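Local coordinates for Cas13d (uncultured Ruminococcus sp, PDB 6IV9), which binds CRISPR RNA as the effector of a type VI CRISPR system and probably uses its two HEPN domains to mature that RNA and cut target RNA, at residues T582-A587 with N625-S630; S630-L635 with L726-M731. The protein carries 2 engineered substitutions. All coordinates share one frame; numbering follows the deposited sequence.

Interaction 1. Residues T582-A587 with N625-S630; sequences TMFRDA and NVIESS. With nucleotides of chain B.
Ala587 and Val626 bring the two backbones nearest each other, 6.0 Å between their CA atoms, where residues 582-587 of helix 581-591 meet the last turn of helix 617-627, which widens into a pi-type turn at 625-627. Ile627 does most of the work from that turn. Its CG1 branch stands anti to its own carbonyl carbon (chi1 -63°) and runs out extended, which carries CD1 onto the face of the Phe584 ring. The methyl sits 3.8 Å from the ring centroid and 26° off the ring normal, a CH-pi contact displaced toward the CD1-CE1 rim, with the two side chains crossing at about a right angle. Met583 adds a second wall: its CB lies 4.0 Å from Ile627 CD1, while the rest of its extended chain leads away. One turn on, Ala587 is the close point. Its CB comes 3.5 Å from Val626 CG1, tighter than usual for two carbons, and also meets Ile627 CG1 at 4.1 Å. Everything that touches here is apolar and buried.

Past the turn the chain turns polar. Ser629 N-caps the next helix through its OG, and Ser630 OG accepts a straight hydrogen bond of 2.8 Å from N6 of A40 of chain B. Helix 599-606 packs on the Phe584 ring through Ile602 and Leu606, Arg619 and Thr623 touch that ring from within helix 617-627, and Ile724 of helix 713-760 meets Val626, so helices 599-606 and 713-760, with loop residues such as Tyr256 against Met583, surround the contact.

Interaction 2. Residues S630-L635 with L726-M731; sequences SRFVYL and LYLTVM. With nucleotides of chain B.
Leu728 packs against Phe632 and Leu635 where segments 630-635 and 726-731 cross at 43° in this largely helical protein, their local axes 9.0 Å apart, in a helix-helix packing whose one margin is bound to the RNA of chain B. The tight part is apolar. Leu728 CD1 meets Phe632 CB at 4.2 Å, and its CD2 lies near the edge of the Phe632 ring. Leu635, with CG anti to its carbonyl carbon (chi1 -73°), lays CD1 4.0 Å from Met731 CB and CD2 on the Met731 carbonyl; the two side chains cross roughly at right angles, and Met731 bends the rest of its chain away toward Ile644 and Val647.

The other margin is looser between the helices and polar. Arg631 and Thr729 run alongside each other, joined by a weak, bent hydrogen bond from Arg631 NH2 to Thr729 OG1 (3.2 Å, 127°); the stronger partner of that hydroxyl is Gly725 O, one turn back. The guanidinium is held mainly by RNA. Extended from CG to NE, Arg631 reaches the U39 phosphate of chain B with a nearly straight two-pronged grip, while the base of A40 of chain B covers one guanidinium face, its C5 3.5 Å above the plane. Gripped at two nitrogens and covered on a face, the group has little freedom to turn. With an alanine here, the U39 phosphate of chain B would probably lose this paired charge and the A40 base of chain B the group lying against its face. In the grip itself, Arg631 NH1 bonds OP2 of U39 of chain B at 2.8 Å, and Arg631 NH2 bonds OP1 of the same phosphate at 2.9 Å.

In the fold
Both interactions are buried and lie in series along the chain, their centres about 10 Å apart, with Ser630 common to both segment pairs at the junction of helices 617-627 and 630-638. Interaction 1 is purely hydrophobic between helices 581-591 and 617-627, and its only RNA contact comes at the far end of its second segment. Interaction 2 pairs helix 630-638 with the long helix 713-760 and is hydrophobic on one side but charged on the other, against a phosphate and a base of chain B. Phe632 knits them together: its ring tip packs on Asp586 and Ala587, while its CB lies against the Val626 carbonyl. Leu728 CD1 likewise touches the Asn625 carbonyl.

Interaction 1. Residues T582-A587 with N625-S630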
loop_
_atom_site.group_PDB
_atom_site.type_symbol
_atom_site.label_atom_id
_atom_site.label_comp_id
_atom_site.label_asym_id
_atom_site.label_seq_id
_atom_site.Cartn_x
_atom_site.Cartn_y
_atom_site.Cartn_z
ATOM N N THR A 582 -3.874 22.634 17.820
ATOM C CA THR A 582 -2.818 22.402 16.812
ATOM C C THR A 582 -3.466 22.080 15.468
ATOM O O THR A 582 -2.976 22.525 14.467
ATOM C CB THR A 582 -1.908 21.246 17.227
ATOM O OG1 THR A 582 -1.152 21.674 18.347
ATOM C CG2 THR A 582 -0.956 20.845 16.129
ATOM N N MET A 583 -4.515 21.282 15.485
ATOM C CA MET A 583 -5.211 20.906 14.237
ATOM C C MET A 583 -5.862 22.132 13.597
ATOM O O MET A 583 -5.811 22.252 12.396
ATOM C CB MET A 583 -6.246 19.830 14.533
ATOM C CG MET A 583 -5.592 18.563 15.003
ATOM S SD MET A 583 -6.772 17.397 15.604
ATOM C CE MET A 583 -5.640 16.109 16.111
ATOM N N PHE A 584 -6.457 22.995 14.407
ATOM C CA PHE A 584 -7.092 24.221 13.870
ATOM C C PHE A 584 -6.018 25.099 13.244
ATOM O O PHE A 584 -6.240 25.661 12.209
ATOM C CB PHE A 584 -7.913 24.929 14.942
ATOM C CG PHE A 584 -9.196 24.214 15.256
ATOM C CD1 PHE A 584 -10.194 24.118 14.312
ATOM C CD2 PHE A 584 -9.385 23.599 16.471
ATOM C CE1 PHE A 584 -11.358 23.435 14.587
ATOM C CE2 PHE A 584 -10.557 22.926 16.748
ATOM C CZ PHE A 584 -11.542 22.846 15.806
ATOM N N ARG A 585 -4.868 25.193 13.892
ATOM C CA ARG A 585 -3.781 25.992 13.291
ATOM C C ARG A 585 -3.368 25.344 11.965
ATOM O O ARG A 585 -3.168 26.066 11.023
ATOM C CB ARG A 585 -2.585 26.112 14.233
ATOM C CG ARG A 585 -1.372 26.723 13.560
ATOM C CD ARG A 585 -0.182 26.915 14.466
ATOM N NE ARG A 585 -0.388 27.954 15.453
ATOM C CZ ARG A 585 -0.187 29.240 15.243
ATOM N NH1 ARG A 585 0.276 29.665 14.088
ATOM N NH2 ARG A 585 -0.459 30.105 16.190
ATOM N N ASP A 586 -3.278 24.017 11.926
ATOM C CA ASP A 586 -2.886 23.322 10.679
ATOM C C ASP A 586 -3.920 23.639 9.595
ATOM O O ASP A 586 -3.522 23.964 8.510
ATOM C CB ASP A 586 -2.784 21.811 10.896
ATOM C CG ASP A 586 -1.555 21.356 11.657
ATOM O OD1 ASP A 586 -0.600 22.124 11.732
ATOM O OD2 ASP A 586 -1.580 20.252 12.168
ATOM N N ALA A 587 -5.202 23.564 9.924
ATOM C CA ALA A 587 -6.265 23.823 8.931
ATOM C C ALA A 587 -6.253 25.270 8.431
ATOM O O ALA A 587 -6.267 25.471 7.242
ATOM C CB ALA A 587 -7.602 23.450 9.502
ATOM N N ASN A 625 -14.787 19.937 7.107
ATOM C CA ASN A 625 -14.242 20.025 5.734
ATOM C C ASN A 625 -12.721 19.974 5.655
ATOM O O ASN A 625 -12.231 19.747 4.574
ATOM C CB ASN A 625 -14.787 21.263 5.045
ATOM C CG ASN A 625 -16.274 21.128 4.879
ATOM O OD1 ASN A 625 -16.725 20.402 4.016
ATOM N ND2 ASN A 625 -17.023 21.749 5.761
ATOM N N VAL A 626 -12.020 20.243 6.739
ATOM C CA VAL A 626 -10.543 20.227 6.616
ATOM C C VAL A 626 -9.939 19.178 7.547
ATOM O O VAL A 626 -9.352 18.244 7.060
ATOM C CB VAL A 626 -9.948 21.622 6.858
ATOM C CG1 VAL A 626 -8.456 21.639 6.636
ATOM C CG2 VAL A 626 -10.626 22.662 5.991
ATOM N N ILE A 627 -10.154 19.341 8.843
ATOM C CA ILE A 627 -9.536 18.447 9.853
ATOM C C ILE A 627 -9.986 17.006 9.628
ATOM O O ILE A 627 -9.163 16.146 9.736
ATOM C CB ILE A 627 -9.844 18.931 11.282
ATOM C CG1 ILE A 627 -9.236 20.308 11.552
ATOM C CG2 ILE A 627 -9.397 17.897 12.291
ATOM C CD1 ILE A 627 -9.667 20.941 12.842
ATOM N N GLU A 628 -11.242 16.785 9.272
ATOM C CA GLU A 628 -11.761 15.403 9.096
ATOM C C GLU A 628 -11.483 14.861 7.689
ATOM O O GLU A 628 -11.933 13.780 7.397
ATOM C CB GLU A 628 -13.233 15.314 9.469
ATOM C CG GLU A 628 -13.476 15.518 10.945
ATOM C CD GLU A 628 -14.901 15.254 11.401
ATOM O OE1 GLU A 628 -15.766 14.990 10.554
ATOM O OE2 GLU A 628 -15.142 15.332 12.608
ATOM N N SER A 629 -10.809 15.629 6.855
ATOM C CA SER A 629 -10.505 15.128 5.502
ATOM C C SER A 629 -9.271 14.233 5.556
ATOM O O SER A 629 -8.243 14.689 5.967
ATOM C CB SER A 629 -10.276 16.238 4.543
ATOM O OG SER A 629 -9.626 15.759 3.396
ATOM N N SER A 630 -9.379 13.026 5.023
ATOM C CA SER A 630 -8.221 12.105 4.979
ATOM C C SER A 630 -7.123 12.714 4.101
ATOM O O SER A 630 -5.978 12.392 4.289
ATOM C CB SER A 630 -8.618 10.739 4.539
ATOM O OG SER A 630 -9.174 10.768 3.259
ATOM P P A B 40 -18.175 11.196 -6.140
ATOM O OP1 A B 40 -19.494 10.935 -6.760
ATOM O OP2 A B 40 -18.058 11.832 -4.794
ATOM O "O5'" A B 40 -17.397 9.796 -6.043
ATOM C "C5'" A B 40 -17.290 9.083 -4.782
ATOM C "C4'" A B 40 -15.881 8.602 -4.552
ATOM O "O4'" A B 40 -15.076 9.670 -4.005
ATOM C "C3'" A B 40 -15.711 7.559 -3.457
ATOM O "O3'" A B 40 -16.176 6.260 -3.743
ATOM C "C2'" A B 40 -14.211 7.601 -3.205
ATOM O "O2'" A B 40 -13.418 6.755 -4.020
ATOM C "C1'" A B 40 -13.923 9.093 -3.406
ATOM N N9 A B 40 -13.584 9.831 -2.186
ATOM C C8 A B 40 -14.141 10.984 -1.683
ATOM N N7 A B 40 -13.555 11.420 -0.591
ATOM C C5 A B 40 -12.555 10.484 -0.352
ATOM C C6 A B 40 -11.564 10.385 0.643
ATOM N N6 A B 40 -11.434 11.256 1.644
ATOM N N1 A B 40 -10.705 9.341 0.577
ATOM C C2 A B 40 -10.836 8.466 -0.425
ATOM N N3 A B 40 -11.724 8.450 -1.418
ATOM C C4 A B 40 -12.559 9.503 -1.328
#

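Interaction 2. Residues S630-L635 with L726-M731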
loop_
_atom_site.group_PDB
_atom_site.type_symbol
_atom_site.label_atom_id
_atom_site.label_comp_id
_atom_site.label_asym_id
_atom_site.label_seq_id
_atom_site.Cartn_x
_atom_site.Cartn_y
_atom_site.Cartn_z
ATOM N N SER A 630 -9.379 13.026 5.023
ATOM C CA SER A 630 -8.221 12.105 4.979
ATOM C C SER A 630 -7.123 12.714 4.101
ATOM O O SER A 630 -5.978 12.392 4.289
ATOM C CB SER A 630 -8.618 10.739 4.539
ATOM O OG SER A 630 -9.174 10.768 3.259
ATOM N N ARG A 631 -7.511 13.501 3.107
ATOM C CA ARG A 631 -6.527 14.162 2.220
ATOM C C ARG A 631 -5.724 15.204 2.998
ATOM O O ARG A 631 -4.545 15.296 2.783
ATOM C CB ARG A 631 -7.249 14.699 0.991
ATOM C CG ARG A 631 -7.675 13.549 0.102
ATOM C CD ARG A 631 -8.708 13.804 -0.938
ATOM N NE ARG A 631 -9.111 12.525 -1.469
ATOM C CZ ARG A 631 -10.041 12.378 -2.376
ATOM N NH1 ARG A 631 -10.288 11.187 -2.874
ATOM N NH2 ARG A 631 -10.734 13.420 -2.775
ATOM N N PHE A 632 -6.399 15.977 3.836
ATOM C CA PHE A 632 -5.721 16.968 4.698
ATOM C C PHE A 632 -4.788 16.230 5.661
ATOM O O PHE A 632 -3.669 16.612 5.812
ATOM C CB PHE A 632 -6.759 17.745 5.502
ATOM C CG PHE A 632 -6.194 18.575 6.621
ATOM C CD1 PHE A 632 -5.510 19.742 6.350
ATOM C CD2 PHE A 632 -6.346 18.199 7.941
ATOM C CE1 PHE A 632 -4.990 20.508 7.372
ATOM C CE2 PHE A 632 -5.825 18.970 8.962
ATOM C CZ PHE A 632 -5.153 20.122 8.672
ATOM N N VAL A 633 -5.269 15.139 6.244
ATOM C CA VAL A 633 -4.437 14.383 7.215
ATOM C C VAL A 633 -3.181 13.862 6.509
ATOM O O VAL A 633 -2.127 13.931 7.073
ATOM C CB VAL A 633 -5.246 13.256 7.868
ATOM C CG1 VAL A 633 -4.356 12.325 8.657
ATOM C CG2 VAL A 633 -6.355 13.812 8.731
ATOM N N TYR A 634 -3.341 13.379 5.288
ATOM C CA TYR A 634 -2.190 12.869 4.514
ATOM C C TYR A 634 -1.174 14.000 4.310
ATOM O O TYR A 634 -0.019 13.778 4.484
ATOM C CB TYR A 634 -2.673 12.324 3.168
ATOM C CG TYR A 634 -1.604 11.627 2.375
ATOM C CD1 TYR A 634 -0.716 12.341 1.598
ATOM C CD2 TYR A 634 -1.457 10.257 2.421
ATOM C CE1 TYR A 634 0.274 11.716 0.873
ATOM C CE2 TYR A 634 -0.465 9.615 1.707
ATOM C CZ TYR A 634 0.409 10.347 0.934
ATOM O OH TYR A 634 1.405 9.752 0.241
ATOM N N LEU A 635 -1.647 15.188 3.956
ATOM C CA LEU A 635 -0.744 16.333 3.707
ATOM C C LEU A 635 -0.009 16.734 4.985
ATOM O O LEU A 635 1.139 17.009 4.917
ATOM C CB LEU A 635 -1.571 17.491 3.151
ATOM C CG LEU A 635 -2.023 17.313 1.710
ATOM C CD1 LEU A 635 -3.136 18.279 1.361
ATOM C CD2 LEU A 635 -0.857 17.495 0.768
ATOM N N LEU A 726 -11.556 20.504 -3.642
ATOM C CA LEU A 726 -10.658 20.476 -4.818
ATOM C C LEU A 726 -9.247 20.878 -4.405
ATOM O O LEU A 726 -8.331 20.260 -4.854
ATOM C CB LEU A 726 -11.180 21.433 -5.885
ATOM C CG LEU A 726 -10.216 21.668 -7.041
ATOM C CD1 LEU A 726 -9.917 20.374 -7.761
ATOM C CD2 LEU A 726 -10.769 22.686 -8.001
ATOM N N TYR A 727 -9.128 21.902 -3.574
ATOM C CA TYR A 727 -7.792 22.376 -3.152
ATOM C C TYR A 727 -7.056 21.252 -2.423
ATOM O O TYR A 727 -5.944 20.960 -2.765
ATOM C CB TYR A 727 -7.937 23.581 -2.221
ATOM C CG TYR A 727 -6.664 23.991 -1.536
ATOM C CD1 TYR A 727 -5.572 24.395 -2.261
ATOM C CD2 TYR A 727 -6.530 23.936 -0.167
ATOM C CE1 TYR A 727 -4.394 24.766 -1.651
ATOM C CE2 TYR A 727 -5.355 24.293 0.464
ATOM C CZ TYR A 727 -4.277 24.715 -0.280
ATOM O OH TYR A 727 -3.107 25.059 0.301
ATOM N N LEU A 728 -7.716 20.614 -1.474
ATOM C CA LEU A 728 -7.056 19.517 -0.728
ATOM C C LEU A 728 -6.713 18.360 -1.671
ATOM O O LEU A 728 -5.662 17.790 -1.523
ATOM C CB LEU A 728 -7.982 19.060 0.395
ATOM C CG LEU A 728 -8.142 20.057 1.531
ATOM C CD1 LEU A 728 -9.126 19.552 2.562
ATOM C CD2 LEU A 728 -6.805 20.362 2.160
ATOM N N THR A 729 -7.623 18.021 -2.571
ATOM C CA THR A 729 -7.388 16.906 -3.514
ATOM C C THR A 729 -6.179 17.214 -4.395
ATOM O O THR A 729 -5.336 16.367 -4.534
ATOM C CB THR A 729 -8.611 16.649 -4.397
ATOM O OG1 THR A 729 -9.703 16.311 -3.558
ATOM C CG2 THR A 729 -8.383 15.546 -5.399
ATOM N N VAL A 730 -6.094 18.416 -4.929
ATOM C CA VAL A 730 -4.963 18.712 -5.846
ATOM C C VAL A 730 -3.619 18.630 -5.110
ATOM O O VAL A 730 -2.705 18.055 -5.628
ATOM C CB VAL A 730 -5.175 20.078 -6.521
ATOM C CG1 VAL A 730 -3.917 20.574 -7.186
ATOM C CG2 VAL A 730 -6.338 20.041 -7.489
ATOM N N MET A 731 -3.515 19.244 -3.944
ATOM C CA MET A 731 -2.248 19.202 -3.179
ATOM C C MET A 731 -1.952 17.761 -2.733
ATOM O O MET A 731 -0.829 17.361 -2.774
ATOM C CB MET A 731 -2.274 20.186 -2.009
ATOM C CG MET A 731 -2.527 21.609 -2.456
ATOM S SD MET A 731 -1.650 22.139 -3.955
ATOM C CE MET A 731 0.047 22.071 -3.411
ATOM P P A B 40 -18.175 11.196 -6.140
ATOM O OP1 A B 40 -19.494 10.935 -6.760
ATOM O OP2 A B 40 -18.058 11.832 -4.794
ATOM O "O5'" A B 40 -17.397 9.796 -6.043
ATOM C "C5'" A B 40 -17.290 9.083 -4.782
ATOM C "C4'" A B 40 -15.881 8.602 -4.552
ATOM O "O4'" A B 40 -15.076 9.670 -4.005
ATOM C "C3'" A B 40 -15.711 7.559 -3.457
ATOM O "O3'" A B 40 -16.176 6.260 -3.743
ATOM C "C2'" A B 40 -14.211 7.601 -3.205
ATOM O "O2'" A B 40 -13.418 6.755 -4.020
ATOM C "C1'" A B 40 -13.923 9.093 -3.406
ATOM N N9 A B 40 -13.584 9.831 -2.186
ATOM C C8 A B 40 -14.141 10.984 -1.683
ATOM N N7 A B 40 -13.555 11.420 -0.591
ATOM C C5 A B 40 -12.555 10.484 -0.352
ATOM C C6 A B 40 -11.564 10.385 0.643
ATOM N N6 A B 40 -11.434 11.256 1.644
ATOM N N1 A B 40 -10.705 9.341 0.577
ATOM C C2 A B 40 -10.836 8.466 -0.425
ATOM N N3 A B 40 -11.724 8.450 -1.418
ATOM C C4 A B 40 -12.559 9.503 -1.328
ATOM P P U B 39 -12.495 12.477 -5.666
ATOM O OP1 U B 39 -12.852 13.506 -4.716
ATOM O OP2 U B 39 -12.029 11.173 -5.113
ATOM O "O5'" U B 39 -13.565 12.128 -6.767
ATOM C "C5'" U B 39 -14.397 13.159 -7.324
ATOM C "C4'" U B 39 -15.298 12.550 -8.374
ATOM O "O4'" U B 39 -14.499 11.846 -9.368
ATOM C "C3'" U B 39 -16.253 11.480 -7.887
ATOM O "O3'" U B 39 -17.318 12.074 -7.179
ATOM C "C2'" U B 39 -16.594 10.763 -9.193
ATOM O "O2'" U B 39 -17.434 11.412 -10.125
ATOM C "C1'" U B 39 -15.217 10.712 -9.843
ATOM N N1 U B 39 -14.449 9.510 -9.496
ATOM C C2 U B 39 -14.821 8.316 -10.087
ATOM O O2 U B 39 -15.775 8.220 -10.840
ATOM N N3 U B 39 -14.044 7.236 -9.740
ATOM C C4 U B 39 -12.954 7.231 -8.888
ATOM O O4 U B 39 -12.349 6.183 -8.681
ATOM C C5 U B 39 -12.636 8.504 -8.320
ATOM C C6 U B 39 -13.375 9.573 -8.635
ATOM P P U B 38 -7.261 9.239 -5.431
ATOM O OP1 U B 38 -5.879 9.407 -5.120
ATOM O OP2 U B 38 -8.226 8.802 -4.455
ATOM O "O5'" U B 38 -7.712 10.659 -5.987
ATOM C "C5'" U B 38 -9.048 10.888 -6.230
ATOM C "C4'" U B 38 -9.196 12.126 -7.089
ATOM O "O4'" U B 38 -8.436 11.935 -8.305
ATOM C "C3'" U B 38 -10.627 12.310 -7.552
ATOM O "O3'" U B 38 -11.297 13.092 -6.558
ATOM C "C2'" U B 38 -10.463 13.042 -8.883
ATOM O "O2'" U B 38 -10.203 14.416 -8.708
ATOM C "C1'" U B 38 -9.176 12.427 -9.410
ATOM N N1 U B 38 -9.400 11.335 -10.361
ATOM C C2 U B 38 -8.444 11.168 -11.349
ATOM O O2 U B 38 -7.459 11.893 -11.442
ATOM N N3 U B 38 -8.672 10.108 -12.202
ATOM C C4 U B 38 -9.732 9.203 -12.151
ATOM O O4 U B 38 -9.803 8.284 -12.984
ATOM C C5 U B 38 -10.647 9.418 -11.058
ATOM C C6 U B 38 -10.452 10.456 -10.223
#